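PDB 2PH5: homospermidine synthase from Legionella pneumophila subsp. pneumophila str. Philadelphia 1, which probably catalyses the formation of homospermidine, a polyamine, and binds NAD in a Rossmann-type domain. Local coordinates for residues 79-84 and 106-111; 148-153 and 410-415; 293-298 and 417-422. All coordinates share one frame; numbering follows the deposited sequence.

Overall arrangement
Contacts 1 and 2 lie on one parallel sheet, that of the Rossmann-type NAD-binding domain. Contact 1 enters it through strand 109-112 and contact 2 through the neighbouring strand 152-153. Their centres are about 11 Å apart, and L153 N probably donates to Y110 O at 3.1 Å. Contact 2 adds strand 415-416 at the edge. The chain then runs straight on into 417-422, the second half of contact 3, about 16 Å from contact 2 between centres. Contact 3 is nearest the cofactor: the E295 side chain is about 7 Å from bound NAD. The side chain of L81 in contact 1 is about 13 Å from bound NAD, and contact 2 lies away from the NAD-binding residues.

Contact 1: 79-84 and 106-111; sequences STLEEN and KGALYI
L81 packs its side chain against K106 and A108, and the backbone of N84 bonds to that of G107. The two segments lead into adjacent parallel strands of the Rossmann-type sheet, 86-89 and 109-112. Helix 96-106 makes the crossover between these strands, and 106-111 includes its C-terminal end.

The apolar part is small. Both methyls of L81 face the A108 methyl, with L81 CD2 4.1 Å from A108 CB. L81 points its CG opposite its own carbonyl carbon (chi1 -69°), which turns the isobutyl group inward. There C103 of the helix and V17 of strand 16-19 also touch it. The aliphatic part of K106 lies alongside, with K106 CG 3.2 Å from L81 O.

The polar part is mainly backbone. N84 N donates to G107 O at 2.9 Å, and the bond is nearly straight (168° at the hydrogen). Just before it, E83 CA makes a CA-H...O contact with K106 O at 3.3 Å. G107 has positive phi and closes the helix with a Schellman motif. This turn brings its carbonyl round to N84.

Charges stand further apart. E82 OE2 and K106 NZ are 6.2 Å from each other and do not pair. E82 OE2 has a long, weak ion pair with R15 instead. E83, on the exposed side, brings the aliphatic part of its chain near the backbone: E83 CB is 3.9 Å from K106 O.

The chemistry therefore divides by depth. Leucine and alanine meet on the buried side, while charged chains occupy the outer side. The hydrogen bond found between the segments is backbone to backbone, and no salt bridge links them.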
loop_
_atom_site.group_PDB
_atom_site.type_symbol
_atom_site.label_atom_id
_atom_site.label_comp_id
_atom_site.label_asym_id
_atom_site.label_seq_id
_atom_site.Cartn_x
_atom_site.Cartn_y
_atom_site.Cartn_z
ATOM N N SER A 79 -28.824 16.818 33.610
ATOM C CA SER A 79 -29.034 16.353 34.974
ATOM C C SER A 79 -27.819 15.667 35.554
ATOM O O SER A 79 -27.832 15.225 36.704
ATOM C CB SER A 79 -30.216 15.389 35.027
ATOM O OG SER A 79 -31.399 16.051 34.620
ATOM N N THR A 80 -26.760 15.585 34.766
ATOM C CA THR A 80 -25.567 14.919 35.233
ATOM C C THR A 80 -24.443 15.898 35.561
ATOM O O THR A 80 -23.425 15.506 36.129
ATOM C CB THR A 80 -25.092 13.900 34.181
ATOM O OG1 THR A 80 -24.352 12.866 34.828
ATOM C CG2 THR A 80 -24.211 14.574 33.141
ATOM N N LEU A 81 -24.640 17.170 35.218
ATOM C CA LEU A 81 -23.634 18.210 35.469
ATOM C C LEU A 81 -24.008 19.272 36.503
ATOM O O LEU A 81 -25.040 19.929 36.384
ATOM C CB LEU A 81 -23.281 18.919 34.163
ATOM C CG LEU A 81 -22.523 18.096 33.139
ATOM C CD1 LEU A 81 -22.412 18.901 31.859
ATOM C CD2 LEU A 81 -21.152 17.711 33.682
ATOM N N GLU A 82 -23.146 19.445 37.502
ATOM C CA GLU A 82 -23.345 20.439 38.557
ATOM C C GLU A 82 -22.256 21.500 38.373
ATOM O O GLU A 82 -21.285 21.283 37.642
ATOM C CB GLU A 82 -23.209 19.783 39.938
ATOM C CG GLU A 82 -24.275 20.185 40.967
ATOM C CD GLU A 82 -25.554 19.356 40.857
ATOM O OE1 GLU A 82 -26.462 19.524 41.708
ATOM O OE2 GLU A 82 -25.653 18.534 39.920
ATOM N N GLU A 83 -22.400 22.644 39.027
ATOM C CA GLU A 83 -21.399 23.691 38.880
ATOM C C GLU A 83 -19.993 23.185 39.218
ATOM O O GLU A 83 -19.785 22.540 40.246
ATOM C CB GLU A 83 -21.772 24.894 39.755
ATOM C CG GLU A 83 -20.740 26.009 39.737
ATOM C CD GLU A 83 -21.357 27.395 39.851
ATOM O OE1 GLU A 83 -22.099 27.799 38.917
ATOM O OE2 GLU A 83 -21.098 28.082 40.870
ATOM N N ASN A 84 -19.041 23.464 38.330
ATOM C CA ASN A 84 -17.641 23.050 38.502
ATOM C C ASN A 84 -17.317 21.622 38.079
ATOM O O ASN A 84 -16.179 21.172 38.221
ATOM C CB ASN A 84 -17.193 23.260 39.948
ATOM C CG ASN A 84 -17.246 24.704 40.348
ATOM O OD1 ASN A 84 -16.666 25.564 39.671
ATOM N ND2 ASN A 84 -17.951 24.994 41.447
ATOM N N LYS A 106 -24.714 25.139 32.991
ATOM C CA LYS A 106 -24.558 24.360 34.207
ATOM C C LYS A 106 -23.329 24.770 35.003
ATOM O O LYS A 106 -23.105 24.280 36.110
ATOM C CB LYS A 106 -24.489 22.877 33.846
ATOM C CG LYS A 106 -25.782 22.104 34.087
ATOM C CD LYS A 106 -27.018 22.751 33.478
ATOM C CE LYS A 106 -28.261 21.976 33.886
ATOM N NZ LYS A 106 -28.288 21.812 35.367
ATOM N N GLY A 107 -22.544 25.682 34.437
ATOM C CA GLY A 107 -21.338 26.131 35.101
ATOM C C GLY A 107 -20.272 25.046 35.145
ATOM O O GLY A 107 -19.384 25.085 35.999
ATOM N N ALA A 108 -20.348 24.079 34.231
ATOM C CA ALA A 108 -19.372 22.984 34.191
ATOM C C ALA A 108 -18.293 23.148 33.113
ATOM O O ALA A 108 -18.517 23.791 32.085
ATOM C CB ALA A 108 -20.100 21.653 34.000
ATOM N N LEU A 109 -17.117 22.582 33.368
ATOM C CA LEU A 109 -15.993 22.639 32.435
ATOM C C LEU A 109 -16.255 21.723 31.244
ATOM O O LEU A 109 -17.119 20.849 31.294
ATOM C CB LEU A 109 -14.704 22.189 33.135
ATOM C CG LEU A 109 -13.774 23.252 33.724
ATOM C CD1 LEU A 109 -14.517 24.587 33.923
ATOM C CD2 LEU A 109 -13.201 22.721 35.027
ATOM N N TYR A 110 -15.495 21.900 30.177
ATOM C CA TYR A 110 -15.699 21.063 29.009
ATOM C C TYR A 110 -14.432 21.006 28.187
ATOM O O TYR A 110 -13.663 21.966 28.177
ATOM C CB TYR A 110 -16.846 21.630 28.161
ATOM C CG TYR A 110 -16.996 20.993 26.797
ATOM C CD1 TYR A 110 -16.091 21.273 25.768
ATOM C CD2 TYR A 110 -18.057 20.131 26.523
ATOM C CE1 TYR A 110 -16.239 20.718 24.503
ATOM C CE2 TYR A 110 -18.214 19.570 25.255
ATOM C CZ TYR A 110 -17.298 19.875 24.250
ATOM O OH TYR A 110 -17.461 19.363 22.983
ATOM N N ILE A 111 -14.221 19.871 27.521
ATOM C CA ILE A 111 -13.076 19.656 26.643
ATOM C C ILE A 111 -13.467 18.633 25.570
ATOM O O ILE A 111 -14.385 17.848 25.770
ATOM C CB ILE A 111 -11.854 19.082 27.410
ATOM C CG1 ILE A 111 -10.649 18.983 26.477
ATOM C CG2 ILE A 111 -12.143 17.669 27.903
ATOM C CD1 ILE A 111 -9.361 18.667 27.189
#

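Contact 2: 148-153 and 410-415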
loop_
_atom_site.group_PDB
_atom_site.type_symbol
_atom_site.label_atom_id
_atom_site.label_comp_id
_atom_site.label_asym_id
_atom_site.label_seq_id
_atom_site.Cartn_x
_atom_site.Cartn_y
_atom_site.Cartn_z
ATOM N N THR A 148 -20.054 32.716 26.419
ATOM C CA THR A 148 -19.971 31.822 27.564
ATOM C C THR A 148 -18.840 32.281 28.471
ATOM O O THR A 148 -17.918 32.962 28.025
ATOM C CB THR A 148 -19.710 30.379 27.124
ATOM O OG1 THR A 148 -18.513 30.326 26.338
ATOM C CG2 THR A 148 -20.875 29.865 26.295
ATOM N N GLN A 149 -18.920 31.903 29.742
ATOM C CA GLN A 149 -17.921 32.275 30.733
ATOM C C GLN A 149 -17.011 31.092 31.046
ATOM O O GLN A 149 -15.782 31.212 31.027
ATOM C CB GLN A 149 -18.625 32.751 32.011
ATOM C CG GLN A 149 -18.006 33.980 32.681
ATOM C CD GLN A 149 -17.067 33.636 33.829
ATOM O OE1 GLN A 149 -17.467 33.000 34.810
ATOM N NE2 GLN A 149 -15.812 34.063 33.716
ATOM N N LYS A 150 -17.625 29.947 31.329
ATOM C CA LYS A 150 -16.892 28.725 31.657
ATOM C C LYS A 150 -15.969 28.262 30.532
ATOM O O LYS A 150 -16.306 28.372 29.354
ATOM C CB LYS A 150 -17.888 27.629 32.040
ATOM C CG LYS A 150 -18.364 27.745 33.475
ATOM C CD LYS A 150 -17.191 27.521 34.400
ATOM C CE LYS A 150 -17.545 27.740 35.839
ATOM N NZ LYS A 150 -16.332 27.508 36.664
ATOM N N THR A 151 -14.803 27.749 30.908
ATOM C CA THR A 151 -13.811 27.296 29.936
ATOM C C THR A 151 -14.224 26.052 29.152
ATOM O O THR A 151 -14.741 25.083 29.708
ATOM C CB THR A 151 -12.451 27.023 30.620
ATOM O OG1 THR A 151 -11.977 28.232 31.217
ATOM C CG2 THR A 151 -11.423 26.531 29.612
ATOM N N ALA A 152 -13.990 26.102 27.849
ATOM C CA ALA A 152 -14.304 24.996 26.973
ATOM C C ALA A 152 -13.143 24.856 25.999
ATOM O O ALA A 152 -13.064 25.590 25.006
ATOM C CB ALA A 152 -15.605 25.277 26.220
ATOM N N LEU A 153 -12.231 23.938 26.308
ATOM C CA LEU A 153 -11.051 23.684 25.484
ATOM C C LEU A 153 -11.445 22.775 24.329
ATOM O O LEU A 153 -11.871 21.643 24.544
ATOM C CB LEU A 153 -9.961 23.002 26.324
ATOM C CG LEU A 153 -8.550 22.917 25.721
ATOM C CD1 LEU A 153 -8.018 24.325 25.477
ATOM C CD2 LEU A 153 -7.626 22.157 26.661
ATOM N N HIS A 410 -8.063 27.037 35.278
ATOM C CA HIS A 410 -8.436 28.160 34.424
ATOM C C HIS A 410 -9.864 27.860 33.967
ATOM O O HIS A 410 -10.140 27.800 32.777
ATOM C CB HIS A 410 -7.525 28.249 33.199
ATOM C CG HIS A 410 -6.073 28.398 33.525
ATOM N ND1 HIS A 410 -5.178 27.352 33.451
ATOM C CD2 HIS A 410 -5.359 29.476 33.924
ATOM C CE1 HIS A 410 -3.976 27.780 33.787
ATOM N NE2 HIS A 410 -4.056 29.066 34.079
ATOM N N PRO A 411 -10.794 27.681 34.921
ATOM C CA PRO A 411 -12.197 27.372 34.640
ATOM C C PRO A 411 -13.056 28.446 33.994
ATOM O O PRO A 411 -14.154 28.158 33.527
ATOM C CB PRO A 411 -12.727 26.967 36.010
ATOM C CG PRO A 411 -11.987 27.879 36.921
ATOM C CD PRO A 411 -10.573 27.813 36.376
ATOM N N ASP A 412 -12.570 29.678 33.958
ATOM C CA ASP A 412 -13.364 30.755 33.378
ATOM C C ASP A 412 -12.610 31.473 32.275
ATOM O O ASP A 412 -12.173 32.606 32.442
ATOM C CB ASP A 412 -13.772 31.717 34.491
ATOM C CG ASP A 412 -14.545 31.012 35.597
ATOM O OD1 ASP A 412 -15.706 30.615 35.355
ATOM O OD2 ASP A 412 -13.994 30.838 36.702
ATOM N N GLU A 413 -12.472 30.802 31.135
ATOM C CA GLU A 413 -11.752 31.364 30.002
ATOM C C GLU A 413 -12.589 31.345 28.733
ATOM O O GLU A 413 -12.166 31.837 27.685
ATOM C CB GLU A 413 -10.457 30.583 29.789
ATOM C CG GLU A 413 -9.539 30.561 31.006
ATOM C CD GLU A 413 -9.046 31.948 31.403
ATOM O OE1 GLU A 413 -8.389 32.609 30.572
ATOM O OE2 GLU A 413 -9.316 32.370 32.549
ATOM N N GLY A 414 -13.788 30.784 28.843
ATOM C CA GLY A 414 -14.668 30.705 27.695
ATOM C C GLY A 414 -14.172 29.675 26.702
ATOM O O GLY A 414 -13.358 28.816 27.034
ATOM N N ILE A 415 -14.674 29.758 25.482
ATOM C CA ILE A 415 -14.264 28.831 24.458
ATOM C C ILE A 415 -12.823 29.133 24.053
ATOM O O ILE A 415 -12.519 30.236 23.610
ATOM C CB ILE A 415 -15.189 28.930 23.234
ATOM C CG1 ILE A 415 -16.561 28.341 23.572
ATOM C CG2 ILE A 415 -14.585 28.192 22.070
ATOM C CD1 ILE A 415 -17.466 28.137 22.353
#
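T151 and A152 meet G414 and I415 where strand 415-416 joins strand 152-153 in parallel. This is the edge of the Rossmann-type sheet, completed by chain from the C-terminal part of the protein.

The tight part is centred on T151, A152 and G414. T151 N donates to P411 O at 2.7 Å, and A152 N donates to G414 O at 2.9 Å. G414 has positive phi and takes the chain past T151. The CA of G414 is 3.3 Å from K150 O, in a CA-H...O contact. On one face of the sheet the A152 methyl meets I415 CG1 at 4.2 Å. I415 also reaches I100 of helix 96-106. T148 OG1 touches I415 CG1 as well, at 3.9 Å.

The loose side is formed by Q149, K150 and D412, toward solvent. K150 and D412 lie side by side and point the same way. Their salt bridge is long and weak, with K150 NZ 3.4 Å from D412 OD1. The lysine chain bends at chi2 (-65°) and runs by P411, with K150 CD 3.2 Å from P411 O. The flat end group of Q149 is almost parallel to the D412 carboxylate, 11° between planes. N104 OD1 of helix 96-106 accepts hydrogen bonds from the backbone N atoms of Q149 and K150.

The T151 hydroxyl faces the turn before the strand. Its approach to H410 O is too short to be reliable. T151 OG1, opposite its own carbonyl carbon, takes a weak hydrogen bond from E413 N at 2.6 Å.

Contact 3: 293-298 and 417-422; sequences HAETIS and EPEEVD
E419 and S298 meet through a hydroxyl-carboxylate hydrogen bond, and E295 lies beside them. These three side chains carry most of this small, buried contact.

S298 OG donates to E419 OE2 at 3.1 Å, and E419 OE2 accepts through its syn lone pair. The serine hydroxyl stands between its own backbone N and carbonyl carbon (chi1 58°), on the side facing E419. The E419 chain bends at chi2, which turns its carboxylate back toward the helix that carries S298.

E295 comes toward P418 and E419 from the opposite direction, its chain extended beyond CG. E295 OE1 is 3.0 Å from P418 CG. The carboxylates of E295 and E419 are nearly perpendicular, 85° between planes. E295 OE1 and E419 OE1 are 3.7 Å apart, like charges close together. The other oxygen of E295 accepts a hydrogen bond from G161 N.

Helix 295-302 and the short 3-10 turn 418-420 are thus packed together inside the saccharopine dehydrogenase-type C-terminal part. They border the start of helix 158-176, where N159 and P160 bind NAD.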
loop_
_atom_site.group_PDB
_atom_site.type_symbol
_atom_site.label_atom_id
_atom_site.label_comp_id
_atom_site.label_asym_id
_atom_site.label_seq_id
_atom_site.Cartn_x
_atom_site.Cartn_y
_atom_site.Cartn_z
ATOM N N HIS A 293 -7.279 17.891 7.796
ATOM C CA HIS A 293 -7.523 18.061 9.237
ATOM C C HIS A 293 -8.137 19.410 9.609
ATOM O O HIS A 293 -8.278 20.304 8.769
ATOM C CB HIS A 293 -6.251 17.822 10.055
ATOM C CG HIS A 293 -6.284 16.562 10.870
ATOM N ND1 HIS A 293 -7.126 16.390 11.950
ATOM C CD2 HIS A 293 -5.577 15.413 10.761
ATOM C CE1 HIS A 293 -6.933 15.192 12.471
ATOM N NE2 HIS A 293 -5.997 14.577 11.768
ATOM N N ALA A 294 -8.503 19.552 10.877
ATOM C CA ALA A 294 -9.132 20.782 11.351
ATOM C C ALA A 294 -8.137 21.895 11.634
ATOM O O ALA A 294 -8.276 23.007 11.120
ATOM C CB ALA A 294 -9.955 20.490 12.607
ATOM N N GLU A 295 -7.137 21.582 12.450
ATOM C CA GLU A 295 -6.118 22.547 12.845
ATOM C C GLU A 295 -5.231 23.066 11.711
ATOM O O GLU A 295 -4.150 23.605 11.963
ATOM C CB GLU A 295 -5.238 21.952 13.954
ATOM C CG GLU A 295 -5.235 22.761 15.256
ATOM C CD GLU A 295 -4.318 22.180 16.325
ATOM O OE1 GLU A 295 -4.189 22.806 17.398
ATOM O OE2 GLU A 295 -3.727 21.106 16.099
ATOM N N THR A 296 -5.671 22.901 10.467
ATOM C CA THR A 296 -4.885 23.391 9.340
ATOM C C THR A 296 -5.181 24.875 9.149
ATOM O O THR A 296 -4.269 25.692 9.053
ATOM C CB THR A 296 -5.221 22.646 8.028
ATOM O OG1 THR A 296 -4.957 21.250 8.191
ATOM C CG2 THR A 296 -4.382 23.182 6.882
ATOM N N ILE A 297 -6.463 25.219 9.109
ATOM C CA ILE A 297 -6.864 26.602 8.925
ATOM C C ILE A 297 -6.562 27.456 10.153
ATOM O O ILE A 297 -6.112 28.598 10.038
ATOM C CB ILE A 297 -8.359 26.697 8.611
ATOM C CG1 ILE A 297 -8.699 25.749 7.458
ATOM C CG2 ILE A 297 -8.734 28.139 8.283
ATOM C CD1 ILE A 297 -7.760 25.845 6.269
ATOM N N SER A 298 -6.811 26.891 11.329
ATOM C CA SER A 298 -6.566 27.597 12.577
ATOM C C SER A 298 -5.079 27.906 12.761
ATOM O O SER A 298 -4.720 29.001 13.189
ATOM C CB SER A 298 -7.087 26.774 13.757
ATOM O OG SER A 298 -6.468 25.499 13.800
ATOM N N GLU A 417 -9.030 27.654 22.099
ATOM C CA GLU A 417 -8.384 26.687 21.211
ATOM C C GLU A 417 -6.967 26.444 21.699
ATOM O O GLU A 417 -6.376 27.299 22.351
ATOM C CB GLU A 417 -8.366 27.204 19.780
ATOM C CG GLU A 417 -9.746 27.276 19.179
ATOM C CD GLU A 417 -9.736 27.676 17.725
ATOM O OE1 GLU A 417 -9.250 28.789 17.416
ATOM O OE2 GLU A 417 -10.214 26.876 16.891
ATOM N N PRO A 418 -6.397 25.273 21.383
ATOM C CA PRO A 418 -5.037 24.982 21.835
ATOM C C PRO A 418 -4.002 26.073 21.555
ATOM O O PRO A 418 -3.045 26.217 22.314
ATOM C CB PRO A 418 -4.723 23.646 21.156
ATOM C CG PRO A 418 -5.620 23.635 19.955
ATOM C CD PRO A 418 -6.893 24.214 20.484
ATOM N N GLU A 419 -4.197 26.854 20.492
ATOM C CA GLU A 419 -3.260 27.933 20.167
ATOM C C GLU A 419 -3.210 29.012 21.246
ATOM O O GLU A 419 -2.203 29.708 21.393
ATOM C CB GLU A 419 -3.612 28.588 18.828
ATOM C CG GLU A 419 -3.290 27.731 17.614
ATOM C CD GLU A 419 -4.407 26.771 17.264
ATOM O OE1 GLU A 419 -5.089 26.282 18.190
ATOM O OE2 GLU A 419 -4.592 26.503 16.059
ATOM N N GLU A 420 -4.300 29.147 21.991
ATOM C CA GLU A 420 -4.390 30.133 23.055
ATOM C C GLU A 420 -3.874 29.611 24.400
ATOM O O GLU A 420 -3.975 30.303 25.419
ATOM C CB GLU A 420 -5.835 30.584 23.217
ATOM C CG GLU A 420 -6.405 31.306 22.017
ATOM C CD GLU A 420 -7.920 31.350 22.050
ATOM O OE1 GLU A 420 -8.548 30.322 21.708
ATOM O OE2 GLU A 420 -8.485 32.399 22.432
ATOM N N VAL A 421 -3.324 28.401 24.408
ATOM C CA VAL A 421 -2.806 27.807 25.639
ATOM C C VAL A 421 -1.277 27.794 25.654
ATOM O O VAL A 421 -0.636 27.574 24.620
ATOM C CB VAL A 421 -3.332 26.356 25.801
ATOM C CG1 VAL A 421 -2.912 25.776 27.146
ATOM C CG2 VAL A 421 -4.842 26.347 25.653
ATOM N N ASP A 422 -0.703 28.033 26.831
ATOM C CA ASP A 422 0.753 28.061 27.008
ATOM C C ASP A 422 1.349 26.682 26.725
ATOM O O ASP A 422 1.122 25.727 27.470
ATOM C CB ASP A 422 1.082 28.509 28.440
ATOM C CG ASP A 422 2.566 28.547 28.713
ATOM O OD1 ASP A 422 3.321 29.052 27.848
ATOM O OD2 ASP A 422 2.978 28.086 29.792
#